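Local coordinates for ParM protein (Staphylococcus aureus, PDB 3JS6), which probably forms actin-like, nucleotide-dependent filaments that drive the segregation of plasmid DNA, at residues K129-R141 against K150-Q162. Residues are numbered along the deposited sequence; the frame is centred on the assembly and turned at random.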
ATOM      1  N   LYS A 129     -12.500  -4.285  13.892  1.00 45.99           N
ATOM      2  CA  LYS A 129     -12.006  -4.497  12.535  1.00 45.02           C
ATOM      3  C   LYS A 129     -10.645  -5.179  12.615  1.00 35.73           C
ATOM      4  O   LYS A 129     -10.371  -6.115  11.879  1.00 35.41           O
ATOM      5  CB  LYS A 129     -11.887  -3.161  11.800  1.00 42.91           C
ATOM      6  CG  LYS A 129     -13.116  -2.762  10.978  1.00 49.89           C
ATOM      7  CD  LYS A 129     -14.413  -3.200  11.617  1.00 51.29           C
ATOM      8  CE  LYS A 129     -15.613  -2.813  10.753  1.00 57.59           C
ATOM      9  NZ  LYS A 129     -15.748  -1.337  10.625  1.00 54.79           N
ATOM     10  N   GLN A 130      -9.799  -4.708  13.521  1.00 34.87           N
ATOM     11  CA  GLN A 130      -8.485  -5.302  13.686  1.00 38.55           C
ATOM     12  C   GLN A 130      -8.616  -6.778  14.052  1.00 40.77           C
ATOM     13  O   GLN A 130      -7.843  -7.610  13.570  1.00 42.29           O
ATOM     14  CB  GLN A 130      -7.667  -4.562  14.753  1.00 39.83           C
ATOM     15  CG  GLN A 130      -6.264  -5.148  14.918  1.00 35.61           C
ATOM     16  CD  GLN A 130      -5.348  -4.320  15.810  1.00 45.95           C
ATOM     17  OE1 GLN A 130      -4.160  -4.631  15.956  1.00 44.86           O
ATOM     18  NE2 GLN A 130      -5.886  -3.272  16.408  1.00 42.40           N
ATOM     19  N   ALA A 131      -9.597  -7.118  14.886  1.00 38.52           N
ATOM     20  CA  ALA A 131      -9.799  -8.518  15.266  1.00 36.59           C
ATOM     21  C   ALA A 131     -10.180  -9.372  14.059  1.00 32.66           C
ATOM     22  O   ALA A 131      -9.663 -10.470  13.883  1.00 29.58           O
ATOM     23  CB  ALA A 131     -10.882  -8.627  16.329  1.00 42.85           C
ATOM     24  N   LYS A 132     -11.096  -8.885  13.232  1.00 28.85           N
ATOM     25  CA  LYS A 132     -11.498  -9.643  12.057  1.00 27.82           C
ATOM     26  C   LYS A 132     -10.403  -9.713  10.989  1.00 25.38           C
ATOM     27  O   LYS A 132     -10.311 -10.698  10.276  1.00 31.00           O
ATOM     28  CB  LYS A 132     -12.771  -9.042  11.454  1.00 33.30           C
ATOM     29  CG  LYS A 132     -14.006  -9.295  12.323  1.00 33.94           C
ATOM     30  CD  LYS A 132     -15.295  -8.738  11.707  1.00 43.30           C
ATOM     31  CE  LYS A 132     -15.236  -7.231  11.542  1.00 43.21           C
ATOM     32  NZ  LYS A 132     -16.534  -6.694  11.036  1.00 50.87           N
ATOM     33  N   PHE A 133      -9.580  -8.674  10.870  1.00 26.57           N
ATOM     34  CA  PHE A 133      -8.515  -8.688   9.853  1.00 23.30           C
ATOM     35  C   PHE A 133      -7.462  -9.697  10.306  1.00 26.21           C
ATOM     36  O   PHE A 133      -6.998 -10.520   9.520  1.00 24.53           O
ATOM     37  CB  PHE A 133      -7.899  -7.301   9.732  1.00 24.60           C
ATOM     38  CG  PHE A 133      -6.937  -7.140   8.578  1.00 19.55           C
ATOM     39  CD1 PHE A 133      -6.067  -6.051   8.555  1.00 18.65           C
ATOM     40  CD2 PHE A 133      -6.956  -8.005   7.494  1.00 26.56           C
ATOM     41  CE1 PHE A 133      -5.226  -5.817   7.470  1.00 21.51           C
ATOM     42  CE2 PHE A 133      -6.128  -7.786   6.401  1.00 28.28           C
ATOM     43  CZ  PHE A 133      -5.261  -6.690   6.388  1.00 27.18           C
ATOM     44  N   GLU A 134      -7.084  -9.634  11.581  1.00 22.94           N
ATOM     45  CA  GLU A 134      -6.092 -10.562  12.090  1.00 28.35           C
ATOM     46  C   GLU A 134      -6.622 -11.986  11.970  1.00 29.68           C
ATOM     47  O   GLU A 134      -5.848 -12.926  11.780  1.00 27.31           O
ATOM     48  CB  GLU A 134      -5.706 -10.206  13.542  1.00 36.07           C
ATOM     49  CG  GLU A 134      -6.203 -11.156  14.622  1.00 54.26           C
ATOM     50  CD  GLU A 134      -5.514 -12.521  14.615  1.00 57.73           C
ATOM     51  OE1 GLU A 134      -4.261 -12.576  14.696  1.00 54.57           O
ATOM     52  OE2 GLU A 134      -6.241 -13.538  14.542  1.00 59.21           O
ATOM     53  N   LYS A 135      -7.937 -12.168  12.073  1.00 28.18           N
ATOM     54  CA  LYS A 135      -8.495 -13.514  11.931  1.00 30.33           C
ATOM     55  C   LYS A 135      -8.411 -14.002  10.470  1.00 31.32           C
ATOM     56  O   LYS A 135      -8.274 -15.194  10.197  1.00 25.27           O
ATOM     57  CB  LYS A 135      -9.951 -13.550  12.400  1.00 37.62           C
ATOM     58  CG  LYS A 135     -10.125 -13.982  13.838  1.00 41.86           C
ATOM     59  CD  LYS A 135     -11.604 -14.130  14.198  1.00 50.91           C
ATOM     60  CE  LYS A 135     -12.312 -15.086  13.230  1.00 56.67           C
ATOM     61  NZ  LYS A 135     -13.778 -15.240  13.503  1.00 64.34           N
ATOM     62  N   LEU A 136      -8.505 -13.082   9.525  1.00 25.95           N
ATOM     63  CA  LEU A 136      -8.399 -13.478   8.136  1.00 28.55           C
ATOM     64  C   LEU A 136      -6.948 -13.919   7.869  1.00 26.47           C
ATOM     65  O   LEU A 136      -6.703 -14.916   7.208  1.00 20.86           O
ATOM     66  CB  LEU A 136      -8.732 -12.295   7.220  1.00 25.37           C
ATOM     67  CG  LEU A 136     -10.178 -11.814   7.060  1.00 39.66           C
ATOM     68  CD1 LEU A 136     -10.201 -10.519   6.224  1.00 34.09           C
ATOM     69  CD2 LEU A 136     -11.014 -12.904   6.377  1.00 32.11           C
ATOM     70  N   LEU A 137      -6.002 -13.168   8.418  1.00 19.82           N
ATOM     71  CA  LEU A 137      -4.573 -13.404   8.205  1.00 22.35           C
ATOM     72  C   LEU A 137      -3.964 -14.587   8.937  1.00 21.81           C
ATOM     73  O   LEU A 137      -3.198 -15.372   8.367  1.00 24.19           O
ATOM     74  CB  LEU A 137      -3.804 -12.145   8.598  1.00 20.67           C
ATOM     75  CG  LEU A 137      -4.191 -10.897   7.805  1.00 22.06           C
ATOM     76  CD1 LEU A 137      -3.482  -9.661   8.406  1.00 20.65           C
ATOM     77  CD2 LEU A 137      -3.820 -11.092   6.332  1.00 24.47           C
ATOM     78  N   ASN A 138      -4.318 -14.718  10.206  1.00 26.30           N
ATOM     79  CA  ASN A 138      -3.751 -15.771  11.024  1.00 27.61           C
ATOM     80  C   ASN A 138      -4.386 -17.141  10.912  1.00 32.84           C
ATOM     81  O   ASN A 138      -5.174 -17.530  11.774  1.00 26.76           O
ATOM     82  CB  ASN A 138      -3.750 -15.345  12.483  1.00 27.00           C
ATOM     83  CG  ASN A 138      -2.595 -15.926  13.234  1.00 33.55           C
ATOM     84  OD1 ASN A 138      -2.173 -17.042  12.949  1.00 32.12           O
ATOM     85  ND2 ASN A 138      -2.065 -15.178  14.198  1.00 38.84           N
ATOM     86  N   LYS A 139      -4.019 -17.873   9.857  1.00 30.71           N
ATOM     87  CA  LYS A 139      -4.512 -19.225   9.633  1.00 29.71           C
ATOM     88  C   LYS A 139      -3.697 -19.936   8.569  1.00 30.92           C
ATOM     89  O   LYS A 139      -3.023 -19.306   7.757  1.00 28.62           O
ATOM     90  CB  LYS A 139      -5.990 -19.222   9.220  1.00 31.69           C
ATOM     91  CG  LYS A 139      -6.286 -18.616   7.869  1.00 36.06           C
ATOM     92  CD  LYS A 139      -7.789 -18.601   7.610  1.00 37.88           C
ATOM     93  CE  LYS A 139      -8.130 -17.766   6.378  1.00 41.77           C
ATOM     94  NZ  LYS A 139      -9.590 -17.680   6.164  1.00 48.56           N
ATOM     95  N   SER A 140      -3.752 -21.259   8.594  1.00 27.01           N
ATOM     96  CA  SER A 140      -3.041 -22.066   7.625  1.00 30.74           C
ATOM     97  C   SER A 140      -3.922 -22.215   6.415  1.00 25.88           C
ATOM     98  O   SER A 140      -5.134 -22.092   6.522  1.00 23.46           O
ATOM     99  CB  SER A 140      -2.752 -23.463   8.193  1.00 32.28           C
ATOM    100  OG  SER A 140      -1.635 -23.420   9.059  1.00 35.29           O
ATOM    101  N   ARG A 141      -3.311 -22.466   5.259  1.00 21.23           N
ATOM    102  CA  ARG A 141      -4.131 -22.686   4.078  1.00 25.95           C
ATOM    103  C   ARG A 141      -3.353 -23.311   2.946  1.00 19.52           C
ATOM    104  O   ARG A 141      -2.148 -23.151   2.852  1.00 23.90           O
ATOM    105  CB  ARG A 141      -4.751 -21.376   3.607  1.00 21.24           C
ATOM    106  CG  ARG A 141      -3.781 -20.311   3.119  1.00 34.68           C
ATOM    107  CD  ARG A 141      -3.487 -19.338   4.258  1.00 44.18           C
ATOM    108  NE  ARG A 141      -4.469 -18.245   4.241  1.00 32.09           N
ATOM    109  CZ  ARG A 141      -4.368 -17.081   4.893  1.00 24.73           C
ATOM    110  NH1 ARG A 141      -3.294 -16.833   5.640  1.00 25.94           N
ATOM    111  NH2 ARG A 141      -5.342 -16.172   4.799  1.00 18.90           N
ATOM    112  N   LYS A 150       1.123 -24.920  -2.508  1.00 29.96           N
ATOM    113  CA  LYS A 150       1.943 -24.395  -1.414  1.00 25.69           C
ATOM    114  C   LYS A 150       1.096 -24.533  -0.177  1.00 28.37           C
ATOM    115  O   LYS A 150      -0.088 -24.170  -0.193  1.00 22.02           O
ATOM    116  CB  LYS A 150       2.276 -22.908  -1.598  1.00 29.33           C
ATOM    117  CG  LYS A 150       3.252 -22.599  -2.728  1.00 24.58           C
ATOM    118  CD  LYS A 150       4.584 -23.287  -2.530  1.00 26.04           C
ATOM    119  CE  LYS A 150       5.523 -22.962  -3.679  1.00 30.05           C
ATOM    120  NZ  LYS A 150       6.837 -23.649  -3.559  1.00 31.30           N
ATOM    121  N   THR A 151       1.696 -25.071   0.880  1.00 27.34           N
ATOM    122  CA  THR A 151       1.039 -25.213   2.163  1.00 22.93           C
ATOM    123  C   THR A 151       1.547 -24.013   2.937  1.00 23.60           C
ATOM    124  O   THR A 151       2.754 -23.884   3.149  1.00 25.10           O
ATOM    125  CB  THR A 151       1.501 -26.489   2.900  1.00 28.65           C
ATOM    126  OG1 THR A 151       1.055 -27.641   2.181  1.00 31.60           O
ATOM    127  CG2 THR A 151       0.946 -26.519   4.311  1.00 30.29           C
ATOM    128  N   ILE A 152       0.642 -23.144   3.374  1.00 20.05           N
ATOM    129  CA  ILE A 152       1.062 -21.941   4.079  1.00 21.00           C
ATOM    130  C   ILE A 152       0.640 -21.900   5.533  1.00 19.15           C
ATOM    131  O   ILE A 152      -0.558 -21.889   5.841  1.00 27.68           O
ATOM    132  CB  ILE A 152       0.499 -20.684   3.379  1.00 25.76           C
ATOM    133  CG1 ILE A 152       1.077 -20.601   1.962  1.00 25.46           C
ATOM    134  CG2 ILE A 152       0.829 -19.426   4.190  1.00 26.42           C
ATOM    135  CD1 ILE A 152       0.054 -20.328   0.898  1.00 26.27           C
ATOM    136  N   ASN A 153       1.607 -21.861   6.429  1.00 22.70           N
ATOM    137  CA  ASN A 153       1.341 -21.769   7.862  1.00 24.25           C
ATOM    138  C   ASN A 153       1.714 -20.380   8.368  1.00 22.24           C
ATOM    139  O   ASN A 153       2.795 -19.882   8.065  1.00 22.29           O
ATOM    140  CB  ASN A 153       2.084 -22.873   8.617  1.00 22.63           C
ATOM    141  CG  ASN A 153       1.674 -24.263   8.169  1.00 26.70           C
ATOM    142  OD1 ASN A 153       2.508 -25.055   7.731  1.00 25.16           O
ATOM    143  ND2 ASN A 153       0.388 -24.569   8.297  1.00 20.00           N
ATOM    144  N   VAL A 154       0.843 -19.747   9.125  1.00 19.87           N
ATOM    145  CA  VAL A 154       1.142 -18.422   9.642  1.00 17.89           C
ATOM    146  C   VAL A 154       1.517 -18.553  11.118  1.00 24.76           C
ATOM    147  O   VAL A 154       0.707 -18.988  11.944  1.00 22.81           O
ATOM    148  CB  VAL A 154      -0.059 -17.478   9.482  1.00 23.72           C
ATOM    149  CG1 VAL A 154       0.264 -16.125  10.098  1.00 25.43           C
ATOM    150  CG2 VAL A 154      -0.367 -17.289   7.975  1.00 24.49           C
ATOM    151  N   LYS A 155       2.737 -18.160  11.437  1.00 22.03           N
ATOM    152  CA  LYS A 155       3.266 -18.273  12.798  1.00 27.36           C
ATOM    153  C   LYS A 155       3.061 -17.029  13.628  1.00 33.72           C
ATOM    154  O   LYS A 155       3.288 -17.045  14.843  1.00 28.19           O
ATOM    155  CB  LYS A 155       4.757 -18.580  12.731  1.00 28.45           C
ATOM    156  CG  LYS A 155       5.071 -19.822  11.936  1.00 27.51           C
ATOM    157  CD  LYS A 155       4.271 -21.005  12.443  1.00 28.68           C
ATOM    158  CE  LYS A 155       4.615 -22.263  11.665  1.00 37.12           C
ATOM    159  NZ  LYS A 155       3.887 -23.459  12.204  1.00 47.73           N
ATOM    160  N   GLY A 156       2.654 -15.947  12.966  1.00 19.58           N
ATOM    161  CA  GLY A 156       2.428 -14.702  13.678  1.00 23.29           C
ATOM    162  C   GLY A 156       1.944 -13.610  12.737  1.00 26.45           C
ATOM    163  O   GLY A 156       2.195 -13.671  11.512  1.00 23.22           O
ATOM    164  N   VAL A 157       1.258 -12.619  13.303  1.00 20.40           N
ATOM    165  CA  VAL A 157       0.717 -11.485  12.535  1.00 23.01           C
ATOM    166  C   VAL A 157       0.967 -10.184  13.283  1.00 20.72           C
ATOM    167  O   VAL A 157       0.776 -10.105  14.491  1.00 22.02           O
ATOM    168  CB  VAL A 157      -0.809 -11.630  12.301  1.00 26.59           C
ATOM    169  CG1 VAL A 157      -1.352 -10.396  11.569  1.00 25.72           C
ATOM    170  CG2 VAL A 157      -1.086 -12.892  11.480  1.00 24.04           C
ATOM    171  N   LYS A 158       1.414  -9.163  12.570  1.00 22.28           N
ATOM    172  CA  LYS A 158       1.656  -7.884  13.210  1.00 20.51           C
ATOM    173  C   LYS A 158       1.002  -6.816  12.362  1.00 22.90           C
ATOM    174  O   LYS A 158       1.330  -6.677  11.187  1.00 26.06           O
ATOM    175  CB  LYS A 158       3.151  -7.630  13.326  1.00 19.19           C
ATOM    176  CG  LYS A 158       3.529  -6.274  13.949  1.00 34.29           C
ATOM    177  CD  LYS A 158       2.949  -6.059  15.351  1.00 36.06           C
ATOM    178  CE  LYS A 158       3.571  -4.832  16.013  1.00 42.66           C
ATOM    179  NZ  LYS A 158       2.936  -4.515  17.306  1.00 33.69           N
ATOM    180  N   ILE A 159       0.068  -6.081  12.961  1.00 24.67           N
ATOM    181  CA  ILE A 159      -0.649  -5.030  12.251  1.00 27.71           C
ATOM    182  C   ILE A 159      -0.446  -3.641  12.864  1.00 29.64           C
ATOM    183  O   ILE A 159      -0.619  -3.462  14.067  1.00 24.73           O
ATOM    184  CB  ILE A 159      -2.159  -5.295  12.269  1.00 24.67           C
ATOM    185  CG1 ILE A 159      -2.481  -6.638  11.610  1.00 22.63           C
ATOM    186  CG2 ILE A 159      -2.869  -4.152  11.586  1.00 37.47           C
ATOM    187  CD1 ILE A 159      -3.808  -7.180  12.011  1.00 25.29           C
ATOM    188  N   VAL A 160      -0.077  -2.654  12.055  1.00 20.74           N
ATOM    189  CA  VAL A 160       0.048  -1.310  12.602  1.00 27.46           C
ATOM    190  C   VAL A 160      -0.772  -0.322  11.777  1.00 28.24           C
ATOM    191  O   VAL A 160      -1.395  -0.707  10.781  1.00 27.64           O
ATOM    192  CB  VAL A 160       1.519  -0.833  12.633  1.00 26.64           C
ATOM    193  CG1 VAL A 160       2.332  -1.755  13.532  1.00 28.77           C
ATOM    194  CG2 VAL A 160       2.092  -0.771  11.231  1.00 31.15           C
ATOM    195  N   ALA A 161      -0.792   0.939  12.200  1.00 26.03           N
ATOM    196  CA  ALA A 161      -1.498   1.983  11.437  1.00 32.58           C
ATOM    197  C   ALA A 161      -0.683   2.214  10.160  1.00 28.25           C
ATOM    198  O   ALA A 161       0.546   2.257  10.205  1.00 34.87           O
ATOM    199  CB  ALA A 161      -1.581   3.275  12.257  1.00 36.79           C
ATOM    200  N   GLN A 162      -1.346   2.389   9.026  1.00 32.71           N
ATOM    201  CA  GLN A 162      -0.632   2.539   7.754  1.00 38.69           C
ATOM    202  C   GLN A 162       0.491   3.563   7.676  1.00 36.98           C
ATOM    203  O   GLN A 162       1.563   3.269   7.125  1.00 36.47           O
ATOM    204  CB  GLN A 162      -1.621   2.799   6.623  1.00 44.06           C
ATOM    205  CG  GLN A 162      -2.849   1.953   6.720  1.00 48.33           C
ATOM    206  CD  GLN A 162      -3.632   1.932   5.433  1.00 57.31           C
ATOM    207  OE1 GLN A 162      -3.854   2.976   4.801  1.00 50.43           O
ATOM    208  NE2 GLN A 162      -4.063   0.742   5.034  1.00 44.30           N
TER
HETATM  209  O   HOH W   1      -2.265 -19.702  12.238  1.00 36.38           O
HETATM  210  O   HOH W   2      -0.981 -21.504  10.504  1.00 25.87           O
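Helix 129-137 runs over strand 150-161 roughly antiparallel to it (147°), the axes 9.1 Å apart at their closest, and the chain then drops through S140 to pair R141 with I152 as an antiparallel, hydrogen-bonded bridge, closed in both directions by R141 N to I152 O and I152 N to R141 O. Beta-branched V154, V157 and I159 suit an extended strand and offer methyls to the helix. Buried L137, which also touches T118 of strand 111-120, lies crosswise to V157, its CD1 reaching CG1 of V157 at 3.9 Å, while I159 pushes its CD1 against CB of E134 and obliquely toward the F133 ring. With chi1 at 177°, V157 sets CG1 against L137 and CG2 beside CB and the amide of N138, which slides past it.

N138 starts the exit from the helix as the centre of an inverse gamma turn. Its carboxamide serves two ways: ND2 gives E134 OE1 a weak bond, and a water donates to both OD1 (2.8 Å) and V154 O, supplying the protons these two acceptors lack. A second water accepts from V154 N and also bonds S140 OG. V154 CG2 comes against the carbonyl oxygens of L137 (3.4 Å) and K139 (3.3 Å) and lies at the guanidinium edge of R141. That long side chain folds back to give L137 O a weak bond from NH1, while its NH2 makes a salt bridge with E97 of helix 90-104. This is a helix packed on a sheet and leading into a beta-hairpin, strands 141-145 and 148-161, within the actin-like N-terminal domain.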